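Local structure of polyporopepsin (Irpex lacteus, 1WKR) at residues V145-T150 against V211-T216; T268-I273 against L313-S318; N277-I282 against S288-V293. The protein is a pepsin-family aspartic endopeptidase of broad specificity that has milk-clotting activity. All coordinates share one frame; numbering follows the deposited sequence.

Contact 1 lies near the centre of the enzyme and holds D212, one of the two catalytic aspartates, whose OD2 is hydrogen-bonded to the bound inhibitor. Contact 2, with its centre about 9 Å from that of contact 1, is joined to it through neighbouring antiparallel strands: V145 N probably bonds S318 O at 2.8 Å, and F147 packs on L313. Contact 3 lies farther out, about 16 Å from contact 1 and about 14 Å from contact 2 between centres. It is nested in the chain between the two segments of contact 2, and Q272 O and I292 N, 2.9 Å apart, probably link the two. Contacts 2 and 3 lie away from the catalytic residues.

Contact 1: residues V145-T150 against V211-T216; sequences VSFEPT and VDTGTT
The second Asp-Thr-Gly signature of this pepsin-like protease, D212-T213-G214, is backed by the chain leaving strand 142-146, where T213 packs against F147 and, more loosely, V145. The F147 ring comes in by its far end: CZ lies 3.7 Å from T213 CB and CE2 lies 3.8 Å from T213 CG2, and the two side chains lie roughly perpendicular, the ring meeting the threonine obliquely. V145 adds one touch, its CG1 4.2 Å from T213 CG2. T213 OG1 lies between the backbone N and the carbonyl carbon (chi1 58°), while the methyl, anti to the carbonyl carbon, faces F147 and V145. OG1 is hydrogen-bonded to V31 O and T33 N of the first active-site loop, and V211 O bonds T33 OG1. Such crossed bonds are those of the fireman's grip, which ties together the two loops bearing catalytic D32 and D212. Within its own loop D212 makes an Asx turn, OD1 accepting from G214 N at 2.8 Å, while T215 OG1 donates to OD2 at 2.9 Å; both donors stand well above the carboxylate plane, by 59° and 54°. The rings of F147 and Y14 stack, and L313 packs on T213.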
ATOM      1  N   VAL A 145       7.762   0.090  -6.417  1.00  3.85           N
ATOM      2  CA  VAL A 145       7.273  -1.098  -5.722  1.00  4.17           C
ATOM      3  C   VAL A 145       6.772  -2.104  -6.727  1.00  3.23           C
ATOM      4  O   VAL A 145       5.895  -1.819  -7.559  1.00  4.27           O
ATOM      5  CB  VAL A 145       6.125  -0.696  -4.768  1.00  3.78           C
ATOM      6  CG1 VAL A 145       5.513  -1.949  -4.143  1.00  5.44           C
ATOM      7  CG2 VAL A 145       6.602   0.253  -3.718  1.00  5.50           C
ATOM      8  N   SER A 146       7.283  -3.340  -6.583  1.00  3.64           N
ATOM      9  CA  SER A 146       6.809  -4.516  -7.298  1.00  4.22           C
ATOM     10  C   SER A 146       6.084  -5.449  -6.366  1.00  4.00           C
ATOM     11  O   SER A 146       6.709  -5.996  -5.410  1.00  4.14           O
ATOM     12  CB  SER A 146       7.972  -5.220  -7.954  1.00  4.12           C
ATOM     13  OG  SER A 146       7.568  -6.476  -8.508  1.00  5.21           O
ATOM     14  N   PHE A 147       4.791  -5.652  -6.591  1.00  3.69           N
ATOM     15  CA  PHE A 147       4.004  -6.742  -5.994  1.00  4.76           C
ATOM     16  C   PHE A 147       3.617  -7.704  -7.090  1.00  4.47           C
ATOM     17  O   PHE A 147       3.646  -7.372  -8.276  1.00  4.76           O
ATOM     18  CB  PHE A 147       2.755  -6.194  -5.293  1.00  4.00           C
ATOM     19  CG  PHE A 147       2.974  -5.350  -4.047  1.00  3.95           C
ATOM     20  CD1 PHE A 147       4.175  -5.222  -3.435  1.00  4.42           C
ATOM     21  CD2 PHE A 147       1.870  -4.765  -3.465  1.00  4.67           C
ATOM     22  CE1 PHE A 147       4.311  -4.504  -2.236  1.00  3.95           C
ATOM     23  CE2 PHE A 147       1.969  -4.018  -2.275  1.00  5.21           C
ATOM     24  CZ  PHE A 147       3.206  -3.911  -1.671  1.00  4.83           C
ATOM     25  N   GLU A 148       3.273  -8.940  -6.711  1.00  4.56           N
ATOM     26  CA  GLU A 148       2.861  -9.961  -7.660  1.00  4.50           C
ATOM     27  C   GLU A 148       1.761 -10.794  -7.059  1.00  4.39           C
ATOM     28  O   GLU A 148       1.685 -10.927  -5.820  1.00  5.08           O
ATOM     29  CB  GLU A 148       4.056 -10.879  -7.991  1.00  5.59           C
ATOM     30  CG  GLU A 148       5.164 -10.168  -8.695  1.00  7.42           C
ATOM     31  CD  GLU A 148       6.367 -11.052  -9.004  1.00  8.13           C
ATOM     32  OE1 GLU A 148       6.369 -12.278  -8.661  1.00  8.50           O
ATOM     33  OE2 GLU A 148       7.317 -10.453  -9.610  1.00 10.29           O
ATOM     34  N   PRO A 149       0.905 -11.413  -7.884  1.00  3.85           N
ATOM     35  CA  PRO A 149      -0.112 -12.326  -7.312  1.00  4.65           C
ATOM     36  C   PRO A 149       0.560 -13.490  -6.593  1.00  5.16           C
ATOM     37  O   PRO A 149       1.716 -13.814  -6.830  1.00  6.21           O
ATOM     38  CB  PRO A 149      -0.853 -12.827  -8.576  1.00  4.53           C
ATOM     39  CG  PRO A 149      -0.553 -11.788  -9.626  1.00  4.64           C
ATOM     40  CD  PRO A 149       0.885 -11.383  -9.364  1.00  4.34           C
ATOM     41  N   THR A 150      -0.223 -14.105  -5.725  1.00  6.34           N
ATOM     42  CA  THR A 150       0.317 -15.201  -4.918  1.00  7.56           C
ATOM     43  C   THR A 150      -0.675 -16.404  -4.874  1.00  8.11           C
ATOM     44  O   THR A 150      -1.882 -16.213  -5.009  1.00  7.81           O
ATOM     45  CB  THR A 150       0.624 -14.679  -3.589  1.00  7.85           C
ATOM     46  OG1 THR A 150       1.357 -15.726  -2.864  1.00  9.90           O
ATOM     47  CG2 THR A 150      -0.599 -14.364  -2.730  1.00 10.29           C
ATOM     48  N   VAL A 211      -3.196   5.745  -3.855  1.00  3.77           N
ATOM     49  CA  VAL A 211      -2.544   4.448  -4.161  1.00  3.66           C
ATOM     50  C   VAL A 211      -1.846   4.016  -2.914  1.00  4.16           C
ATOM     51  O   VAL A 211      -0.931   4.716  -2.422  1.00  4.36           O
ATOM     52  CB  VAL A 211      -1.589   4.620  -5.357  1.00  3.88           C
ATOM     53  CG1 VAL A 211      -0.945   3.264  -5.669  1.00  4.89           C
ATOM     54  CG2 VAL A 211      -2.303   5.184  -6.575  1.00  5.42           C
ATOM     55  N   ASP A 212      -2.248   2.884  -2.366  1.00  3.82           N
ATOM     56  CA  ASP A 212      -1.857   2.523  -0.996  1.00  4.14           C
ATOM     57  C   ASP A 212      -1.513   1.032  -0.932  1.00  3.05           C
ATOM     58  O   ASP A 212      -2.392   0.179  -0.902  1.00  3.61           O
ATOM     59  CB  ASP A 212      -2.986   2.875  -0.029  1.00  3.56           C
ATOM     60  CG  ASP A 212      -2.589   2.644   1.367  1.00  3.40           C
ATOM     61  OD1 ASP A 212      -1.428   2.306   1.687  1.00  4.08           O
ATOM     62  OD2 ASP A 212      -3.481   2.819   2.316  1.00  4.52           O
ATOM     63  N   THR A 213      -0.225   0.736  -0.784  1.00  3.29           N
ATOM     64  CA  THR A 213       0.234  -0.627  -0.582  1.00  3.47           C
ATOM     65  C   THR A 213      -0.317  -1.262   0.682  1.00  3.69           C
ATOM     66  O   THR A 213      -0.332  -2.490   0.778  1.00  4.18           O
ATOM     67  CB  THR A 213       1.773  -0.689  -0.524  1.00  3.38           C
ATOM     68  OG1 THR A 213       2.240   0.163   0.540  1.00  3.90           O
ATOM     69  CG2 THR A 213       2.444  -0.223  -1.849  1.00  4.43           C
ATOM     70  N   GLY A 214      -0.666  -0.430   1.693  1.00  3.35           N
ATOM     71  CA  GLY A 214      -1.121  -0.887   3.018  1.00  3.69           C
ATOM     72  C   GLY A 214      -2.610  -0.919   3.163  1.00  3.63           C
ATOM     73  O   GLY A 214      -3.138  -1.005   4.294  1.00  5.17           O
ATOM     74  N   THR A 215      -3.364  -0.820   2.050  1.00  3.48           N
ATOM     75  CA  THR A 215      -4.808  -1.187   2.050  1.00  4.01           C
ATOM     76  C   THR A 215      -4.908  -2.464   1.233  1.00  3.70           C
ATOM     77  O   THR A 215      -4.423  -2.527   0.103  1.00  3.65           O
ATOM     78  CB  THR A 215      -5.655  -0.080   1.448  1.00  4.10           C
ATOM     79  OG1 THR A 215      -5.703   1.025   2.366  1.00  5.42           O
ATOM     80  CG2 THR A 215      -7.094  -0.510   1.215  1.00  5.70           C
ATOM     81  N   THR A 216      -5.549  -3.500   1.770  1.00  3.76           N
ATOM     82  CA  THR A 216      -5.599  -4.778   1.074  1.00  3.97           C
ATOM     83  C   THR A 216      -6.435  -4.673  -0.204  1.00  3.80           C
ATOM     84  O   THR A 216      -6.016  -5.046  -1.309  1.00  4.36           O
ATOM     85  CB  THR A 216      -6.203  -5.873   1.950  1.00  4.37           C
ATOM     86  OG1 THR A 216      -5.526  -5.900   3.208  1.00  4.78           O
ATOM     87  CG2 THR A 216      -6.072  -7.248   1.295  1.00  5.71           C
TER

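Contact 2: residues T268-I273 against L313-S318; sequences TANAQI and LERFYS
A single 3-10 turn, 270-272, faces the bend that leads into strand 316-321, and the backbones come nearest at A271 and R315, whose CA atoms are 7.1 Å apart. R315 carries the contact. Its chain bends at the second torsion (chi2 -65°), which lays one face of the guanidinium over A271. A271 CA sits 3.6 Å above the guanidinium plane, over the centre of the group, and A271 CB leans on the aliphatic part and on NE, 3.6 Å from both R315 CG and R315 NE. At the edge, R315 NH2 donates to N270 OD1 at 3.0 Å with an N-H...O angle of 148°. The acceptor lies almost in the guanidinium plane, although the amide itself is turned 49° from it. The turn is shaped in part by an ST motif, in which T268 OG1 accepts from A271 N at 3.3 Å. The C-terminal tail takes up further polar groups: R315 NH1 bonds A337 O, and N270 ND2 bonds N340 O. The contact thus joins the loop after strand 263-267 to the bend before strand 316-321, with L267 touching both R315 and F316 and I273 packing against strand 289-295.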
ATOM      1  N   THR A 268      -8.172  -7.279 -14.720  1.00  4.12           N
ATOM      2  CA  THR A 268      -8.981  -8.352 -15.351  1.00  4.01           C
ATOM      3  C   THR A 268      -9.887  -9.020 -14.350  1.00  3.86           C
ATOM      4  O   THR A 268      -9.792  -8.815 -13.130  1.00  4.06           O
ATOM      5  CB  THR A 268      -8.037  -9.416 -15.959  1.00  4.09           C
ATOM      6  OG1 THR A 268      -7.274  -9.984 -14.858  1.00  4.97           O
ATOM      7  CG2 THR A 268      -7.079  -8.844 -17.007  1.00  5.67           C
ATOM      8  N   ALA A 269     -10.789  -9.861 -14.885  1.00  3.83           N
ATOM      9  CA  ALA A 269     -11.661 -10.655 -14.021  1.00  3.75           C
ATOM     10  C   ALA A 269     -10.866 -11.419 -12.990  1.00  4.07           C
ATOM     11  O   ALA A 269     -11.204 -11.371 -11.769  1.00  4.80           O
ATOM     12  CB  ALA A 269     -12.488 -11.626 -14.869  1.00  4.82           C
ATOM     13  N   ASN A 270      -9.792 -12.095 -13.369  1.00  3.94           N
ATOM     14  CA  ASN A 270      -9.071 -12.883 -12.393  1.00  4.01           C
ATOM     15  C   ASN A 270      -8.416 -11.976 -11.312  1.00  4.23           C
ATOM     16  O   ASN A 270      -8.305 -12.354 -10.133  1.00  4.18           O
ATOM     17  CB  ASN A 270      -7.984 -13.742 -13.049  1.00  4.63           C
ATOM     18  CG  ASN A 270      -7.391 -14.732 -12.074  1.00  3.54           C
ATOM     19  OD1 ASN A 270      -6.278 -14.578 -11.587  1.00  4.66           O
ATOM     20  ND2 ASN A 270      -8.141 -15.834 -11.842  1.00  4.96           N
ATOM     21  N   ALA A 271      -7.959 -10.791 -11.753  1.00  3.37           N
ATOM     22  CA  ALA A 271      -7.353  -9.835 -10.805  1.00  3.73           C
ATOM     23  C   ALA A 271      -8.367  -9.317  -9.812  1.00  3.36           C
ATOM     24  O   ALA A 271      -7.970  -8.760  -8.760  1.00  3.94           O
ATOM     25  CB  ALA A 271      -6.787  -8.651 -11.584  1.00  3.42           C
ATOM     26  N   GLN A 272      -9.667  -9.415 -10.095  1.00  3.21           N
ATOM     27  CA  GLN A 272     -10.723  -8.915  -9.196  1.00  3.23           C
ATOM     28  C   GLN A 272     -11.111  -9.887  -8.129  1.00  3.45           C
ATOM     29  O   GLN A 272     -11.960  -9.551  -7.305  1.00  4.05           O
ATOM     30  CB  GLN A 272     -11.963  -8.542 -10.020  1.00  3.98           C
ATOM     31  CG  GLN A 272     -11.775  -7.236 -10.822  1.00  3.57           C
ATOM     32  CD  GLN A 272     -12.914  -7.029 -11.788  1.00  3.75           C
ATOM     33  OE1 GLN A 272     -14.072  -6.866 -11.386  1.00  5.85           O
ATOM     34  NE2 GLN A 272     -12.631  -7.084 -13.056  1.00  4.99           N
ATOM     35  N   ILE A 273     -10.507 -11.084  -8.103  1.00  3.84           N
ATOM     36  CA  ILE A 273     -10.914 -12.123  -7.127  1.00  3.98           C
ATOM     37  C   ILE A 273      -9.774 -12.442  -6.191  1.00  4.32           C
ATOM     38  O   ILE A 273      -8.588 -12.312  -6.518  1.00  4.60           O
ATOM     39  CB  ILE A 273     -11.504 -13.402  -7.811  1.00  4.10           C
ATOM     40  CG1 ILE A 273     -10.402 -14.344  -8.317  1.00  4.37           C
ATOM     41  CG2 ILE A 273     -12.504 -12.977  -8.874  1.00  4.75           C
ATOM     42  CD1 ILE A 273     -10.949 -15.638  -8.890  1.00  5.03           C
ATOM     43  N   LEU A 313      -2.182  -3.426  -6.924  1.00  3.28           N
ATOM     44  CA  LEU A 313      -0.750  -3.333  -7.171  1.00  3.75           C
ATOM     45  C   LEU A 313      -0.092  -4.653  -7.407  1.00  4.29           C
ATOM     46  O   LEU A 313       1.015  -4.731  -7.938  1.00  4.12           O
ATOM     47  CB  LEU A 313      -0.099  -2.595  -6.008  1.00  3.64           C
ATOM     48  CG  LEU A 313      -0.583  -1.151  -5.848  1.00  4.06           C
ATOM     49  CD1 LEU A 313      -0.116  -0.558  -4.533  1.00  6.84           C
ATOM     50  CD2 LEU A 313      -0.123  -0.289  -7.014  1.00  4.63           C
ATOM     51  N   GLU A 314      -0.752  -5.794  -7.062  1.00  3.38           N
ATOM     52  CA  GLU A 314      -0.272  -7.089  -7.496  1.00  3.73           C
ATOM     53  C   GLU A 314      -0.245  -7.236  -9.017  1.00  4.62           C
ATOM     54  O   GLU A 314       0.408  -8.131  -9.546  1.00  4.52           O
ATOM     55  CB  GLU A 314      -1.087  -8.221  -6.871  1.00  5.10           C
ATOM     56  CG  GLU A 314      -0.799  -8.472  -5.402  1.00  4.08           C
ATOM     57  CD  GLU A 314      -1.730  -9.465  -4.771  1.00  4.50           C
ATOM     58  OE1 GLU A 314      -2.955  -9.355  -5.040  1.00  5.08           O
ATOM     59  OE2 GLU A 314      -1.308 -10.331  -4.013  1.00  6.10           O
ATOM     60  N   ARG A 315      -0.981  -6.362  -9.709  1.00  3.53           N
ATOM     61  CA  ARG A 315      -1.094  -6.399 -11.168  1.00  4.29           C
ATOM     62  C   ARG A 315      -0.401  -5.247 -11.866  1.00  4.01           C
ATOM     63  O   ARG A 315      -0.333  -5.270 -13.104  1.00  3.89           O
ATOM     64  CB  ARG A 315      -2.555  -6.455 -11.556  1.00  4.19           C
ATOM     65  CG  ARG A 315      -3.330  -7.646 -11.000  1.00  4.43           C
ATOM     66  CD  ARG A 315      -2.847  -8.969 -11.533  1.00  4.65           C
ATOM     67  NE  ARG A 315      -3.527 -10.152 -10.957  1.00  4.23           N
ATOM     68  CZ  ARG A 315      -4.038 -11.113 -11.677  1.00  3.75           C
ATOM     69  NH1 ARG A 315      -4.187 -11.079 -13.007  1.00  4.38           N
ATOM     70  NH2 ARG A 315      -4.529 -12.200 -11.020  1.00  4.28           N
ATOM     71  N   PHE A 316       0.096  -4.233 -11.154  1.00  3.77           N
ATOM     72  CA  PHE A 316       0.714  -3.050 -11.756  1.00  3.94           C
ATOM     73  C   PHE A 316       1.907  -2.651 -10.981  1.00  4.34           C
ATOM     74  O   PHE A 316       1.872  -2.560  -9.728  1.00  4.23           O
ATOM     75  CB  PHE A 316      -0.303  -1.907 -11.835  1.00  4.10           C
ATOM     76  CG  PHE A 316      -1.506  -2.271 -12.692  1.00  3.66           C
ATOM     77  CD1 PHE A 316      -1.391  -2.268 -14.078  1.00  4.23           C
ATOM     78  CD2 PHE A 316      -2.707  -2.644 -12.121  1.00  4.21           C
ATOM     79  CE1 PHE A 316      -2.422  -2.655 -14.864  1.00  4.86           C
ATOM     80  CE2 PHE A 316      -3.765  -3.024 -12.953  1.00  5.47           C
ATOM     81  CZ  PHE A 316      -3.602  -3.041 -14.290  1.00  4.62           C
ATOM     82  N   TYR A 317       2.985  -2.317 -11.655  1.00  3.72           N
ATOM     83  CA  TYR A 317       4.198  -1.763 -11.033  1.00  3.38           C
ATOM     84  C   TYR A 317       3.925  -0.295 -10.684  1.00  3.51           C
ATOM     85  O   TYR A 317       3.300   0.410 -11.501  1.00  4.06           O
ATOM     86  CB  TYR A 317       5.355  -1.839 -12.033  1.00  4.18           C
ATOM     87  CG  TYR A 317       6.709  -1.474 -11.474  1.00  3.99           C
ATOM     88  CD1 TYR A 317       7.294  -2.241 -10.463  1.00  4.68           C
ATOM     89  CD2 TYR A 317       7.450  -0.412 -11.985  1.00  5.16           C
ATOM     90  CE1 TYR A 317       8.566  -1.972  -9.969  1.00  4.45           C
ATOM     91  CE2 TYR A 317       8.746  -0.177 -11.526  1.00  4.74           C
ATOM     92  CZ  TYR A 317       9.268  -0.933 -10.548  1.00  4.79           C
ATOM     93  OH  TYR A 317      10.582  -0.694 -10.085  1.00  5.49           O
ATOM     94  N   SER A 318       4.387   0.171  -9.540  1.00  3.34           N
ATOM     95  CA  SER A 318       4.062   1.579  -9.113  1.00  4.04           C
ATOM     96  C   SER A 318       5.306   2.295  -8.700  1.00  3.81           C
ATOM     97  O   SER A 318       6.232   1.761  -8.108  1.00  3.77           O
ATOM     98  CB  SER A 318       2.999   1.540  -8.016  1.00  3.52           C
ATOM     99  OG  SER A 318       3.357   0.748  -6.887  1.00  4.48           O
TER

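Contact 3: residues N277-I282 against S288-V293; sequences NLNTAI and SVYLIV
N279 and Y290 both turn their side chains anti to their own carbonyl carbons (chi1 -80° and -56°), which brings the asparagine amide up to one edge of the tyrosine ring. N279 CG lies in the ring plane, 3.7 Å from both Y290 CD2 and Y290 CE2, and the planes of amide and ring stand 76° apart, so the ring edge meets the flat of the amide. One end of the amide bonds the backbone opposite directly, the other through a water. N279 ND2 donates to S288 O at 2.8 Å, approaching from above the carbonyl plane. Two residues further on, a water bridges the gap: it probably donates to N279 OD1 at 3.0 Å and accepts from Y290 N at 2.9 Å. Beside these polar bonds, I282 runs antiparallel to Y290, its CD1 4.0 Å from Y290 CD2, an apolar contact. S285, in the short loop between the segments, is also held, its O accepting from N279 ND2 and its N bonded to Y290 OH. An asparagine thereby ties a 3-10 segment to the chain entering strand 289-295, closing a peripheral loop in the C-terminal lobe of the bilobal pepsin fold.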
ATOM      1  N   ASN A 277      -7.271 -20.669  -3.953  1.00  7.25           N
ATOM      2  CA  ASN A 277      -6.624 -21.733  -3.148  1.00  8.92           C
ATOM      3  C   ASN A 277      -6.370 -21.265  -1.804  1.00  9.63           C
ATOM      4  O   ASN A 277      -6.045 -22.110  -0.902  1.00 11.20           O
ATOM      5  CB  ASN A 277      -5.371 -22.278  -3.834  1.00  9.29           C
ATOM      6  CG  ASN A 277      -4.208 -21.412  -3.762  1.00  9.87           C
ATOM      7  OD1 ASN A 277      -4.198 -20.207  -4.188  1.00 11.77           O
ATOM      8  ND2 ASN A 277      -3.092 -21.835  -3.138  1.00 12.11           N
ATOM      9  N   LEU A 278      -6.492 -19.970  -1.470  1.00  8.56           N
ATOM     10  CA  LEU A 278      -6.319 -19.322  -0.176  1.00  9.21           C
ATOM     11  C   LEU A 278      -7.578 -18.784   0.375  1.00  7.69           C
ATOM     12  O   LEU A 278      -7.595 -17.911   1.236  1.00  8.23           O
ATOM     13  CB  LEU A 278      -5.210 -18.260  -0.308  1.00  8.70           C
ATOM     14  CG  LEU A 278      -3.860 -18.768  -0.768  1.00 10.41           C
ATOM     15  CD1 LEU A 278      -2.905 -17.547  -1.074  1.00 11.32           C
ATOM     16  CD2 LEU A 278      -3.246 -19.668   0.343  1.00 13.91           C
ATOM     17  N   ASN A 279      -8.758 -19.271  -0.108  1.00  8.25           N
ATOM     18  CA  ASN A 279     -10.006 -18.784   0.383  1.00  8.23           C
ATOM     19  C   ASN A 279     -10.185 -18.948   1.928  1.00  8.97           C
ATOM     20  O   ASN A 279     -10.854 -18.178   2.568  1.00  9.02           O
ATOM     21  CB  ASN A 279     -11.222 -19.448  -0.316  1.00  8.11           C
ATOM     22  CG  ASN A 279     -11.535 -18.873  -1.642  1.00  7.51           C
ATOM     23  OD1 ASN A 279     -11.043 -17.774  -2.017  1.00  7.25           O
ATOM     24  ND2 ASN A 279     -12.361 -19.560  -2.445  1.00  8.22           N
ATOM     25  N   THR A 280      -9.506 -20.015   2.488  1.00  9.98           N
ATOM     26  CA  THR A 280      -9.708 -20.209   3.952  1.00 12.42           C
ATOM     27  C   THR A 280      -9.043 -19.071   4.681  1.00 13.06           C
ATOM     28  O   THR A 280      -9.480 -18.796   5.844  1.00 13.69           O
ATOM     29  CB  THR A 280      -9.100 -21.560   4.407  1.00 15.54           C
ATOM     30  OG1 THR A 280      -7.822 -21.593   4.078  1.00 20.01           O
ATOM     31  CG2 THR A 280      -9.806 -22.584   3.794  1.00 15.27           C
ATOM     32  N   ALA A 281      -8.105 -18.396   4.128  1.00 11.66           N
ATOM     33  CA  ALA A 281      -7.377 -17.280   4.830  1.00 11.56           C
ATOM     34  C   ALA A 281      -8.339 -16.170   5.146  1.00 13.39           C
ATOM     35  O   ALA A 281      -8.084 -15.328   6.037  1.00 14.82           O
ATOM     36  CB  ALA A 281      -6.202 -16.783   4.043  1.00 13.59           C
ATOM     37  N   ILE A 282      -9.430 -15.987   4.396  1.00 12.84           N
ATOM     38  CA  ILE A 282     -10.474 -14.959   4.602  1.00 13.29           C
ATOM     39  C   ILE A 282     -11.814 -15.504   5.059  1.00 12.18           C
ATOM     40  O   ILE A 282     -12.798 -14.834   5.076  1.00 13.34           O
ATOM     41  CB  ILE A 282     -10.591 -14.042   3.395  1.00 14.73           C
ATOM     42  CG1 ILE A 282     -10.831 -14.800   2.070  1.00 15.43           C
ATOM     43  CG2 ILE A 282      -9.519 -12.961   3.354  1.00 17.51           C
ATOM     44  CD1 ILE A 282     -12.064 -15.111   1.661  1.00 21.01           C
ATOM     45  N   SER A 288     -14.990 -21.410  -4.534  1.00 10.52           N
ATOM     46  CA  SER A 288     -15.891 -20.222  -4.395  1.00  8.59           C
ATOM     47  C   SER A 288     -15.144 -18.961  -4.831  1.00  6.55           C
ATOM     48  O   SER A 288     -13.934 -18.903  -4.704  1.00  8.82           O
ATOM     49  CB  SER A 288     -16.245 -19.992  -2.928  1.00 11.46           C
ATOM     50  OG  SER A 288     -16.807 -21.234  -2.362  1.00 15.05           O
ATOM     51  N   VAL A 289     -15.903 -18.027  -5.409  1.00  6.48           N
ATOM     52  CA  VAL A 289     -15.294 -16.775  -5.943  1.00  5.31           C
ATOM     53  C   VAL A 289     -15.664 -15.572  -5.045  1.00  5.57           C
ATOM     54  O   VAL A 289     -16.840 -15.209  -4.963  1.00  6.71           O
ATOM     55  CB  VAL A 289     -15.819 -16.518  -7.348  1.00  5.02           C
ATOM     56  CG1 VAL A 289     -15.234 -15.195  -7.875  1.00  6.49           C
ATOM     57  CG2 VAL A 289     -15.353 -17.660  -8.262  1.00  7.40           C
ATOM     58  N   TYR A 290     -14.646 -14.958  -4.441  1.00  4.99           N
ATOM     59  CA  TYR A 290     -14.843 -13.765  -3.614  1.00  5.41           C
ATOM     60  C   TYR A 290     -14.075 -12.621  -4.258  1.00  4.44           C
ATOM     61  O   TYR A 290     -12.970 -12.798  -4.811  1.00  5.72           O
ATOM     62  CB  TYR A 290     -14.316 -13.975  -2.152  1.00  5.79           C
ATOM     63  CG  TYR A 290     -14.975 -15.170  -1.521  1.00  5.97           C
ATOM     64  CD1 TYR A 290     -16.242 -15.130  -1.054  1.00  8.47           C
ATOM     65  CD2 TYR A 290     -14.264 -16.361  -1.398  1.00  8.55           C
ATOM     66  CE1 TYR A 290     -16.903 -16.279  -0.452  1.00  9.91           C
ATOM     67  CE2 TYR A 290     -14.867 -17.490  -0.760  1.00  9.67           C
ATOM     68  CZ  TYR A 290     -16.103 -17.340  -0.351  1.00  9.72           C
ATOM     69  OH  TYR A 290     -16.692 -18.550   0.252  1.00 12.49           O
ATOM     70  N   LEU A 291     -14.616 -11.429  -4.219  1.00  4.89           N
ATOM     71  CA  LEU A 291     -14.071 -10.263  -4.903  1.00  4.63           C
ATOM     72  C   LEU A 291     -13.262  -9.398  -4.004  1.00  4.03           C
ATOM     73  O   LEU A 291     -13.565  -9.231  -2.799  1.00  5.37           O
ATOM     74  CB  LEU A 291     -15.150  -9.462  -5.580  1.00  5.05           C
ATOM     75  CG  LEU A 291     -16.117 -10.236  -6.489  1.00  4.61           C
ATOM     76  CD1 LEU A 291     -17.091  -9.309  -7.166  1.00  5.74           C
ATOM     77  CD2 LEU A 291     -15.320 -11.072  -7.498  1.00  4.94           C
ATOM     78  N   ILE A 292     -12.225  -8.761  -4.576  1.00  4.18           N
ATOM     79  CA  ILE A 292     -11.350  -7.863  -3.804  1.00  3.89           C
ATOM     80  C   ILE A 292     -11.654  -6.397  -4.025  1.00  4.34           C
ATOM     81  O   ILE A 292     -10.956  -5.561  -3.470  1.00  4.21           O
ATOM     82  CB  ILE A 292      -9.841  -8.221  -3.959  1.00  4.42           C
ATOM     83  CG1 ILE A 292      -9.354  -8.264  -5.431  1.00  4.55           C
ATOM     84  CG2 ILE A 292      -9.582  -9.561  -3.284  1.00  4.77           C
ATOM     85  CD1 ILE A 292      -9.451  -6.937  -6.142  1.00  5.11           C
ATOM     86  N   VAL A 293     -12.686  -6.095  -4.783  1.00  3.70           N
ATOM     87  CA  VAL A 293     -13.232  -4.733  -4.867  1.00  4.32           C
ATOM     88  C   VAL A 293     -14.151  -4.537  -3.710  1.00  4.07           C
ATOM     89  O   VAL A 293     -15.115  -5.336  -3.543  1.00  4.72           O
ATOM     90  CB  VAL A 293     -13.926  -4.492  -6.228  1.00  5.31           C
ATOM     91  CG1 VAL A 293     -14.579  -3.109  -6.243  1.00  5.92           C
ATOM     92  CG2 VAL A 293     -12.917  -4.631  -7.346  1.00  8.33           C
TER
HETATM   93  O   HOH W   1     -11.974 -16.018  -4.250  1.00  5.90           O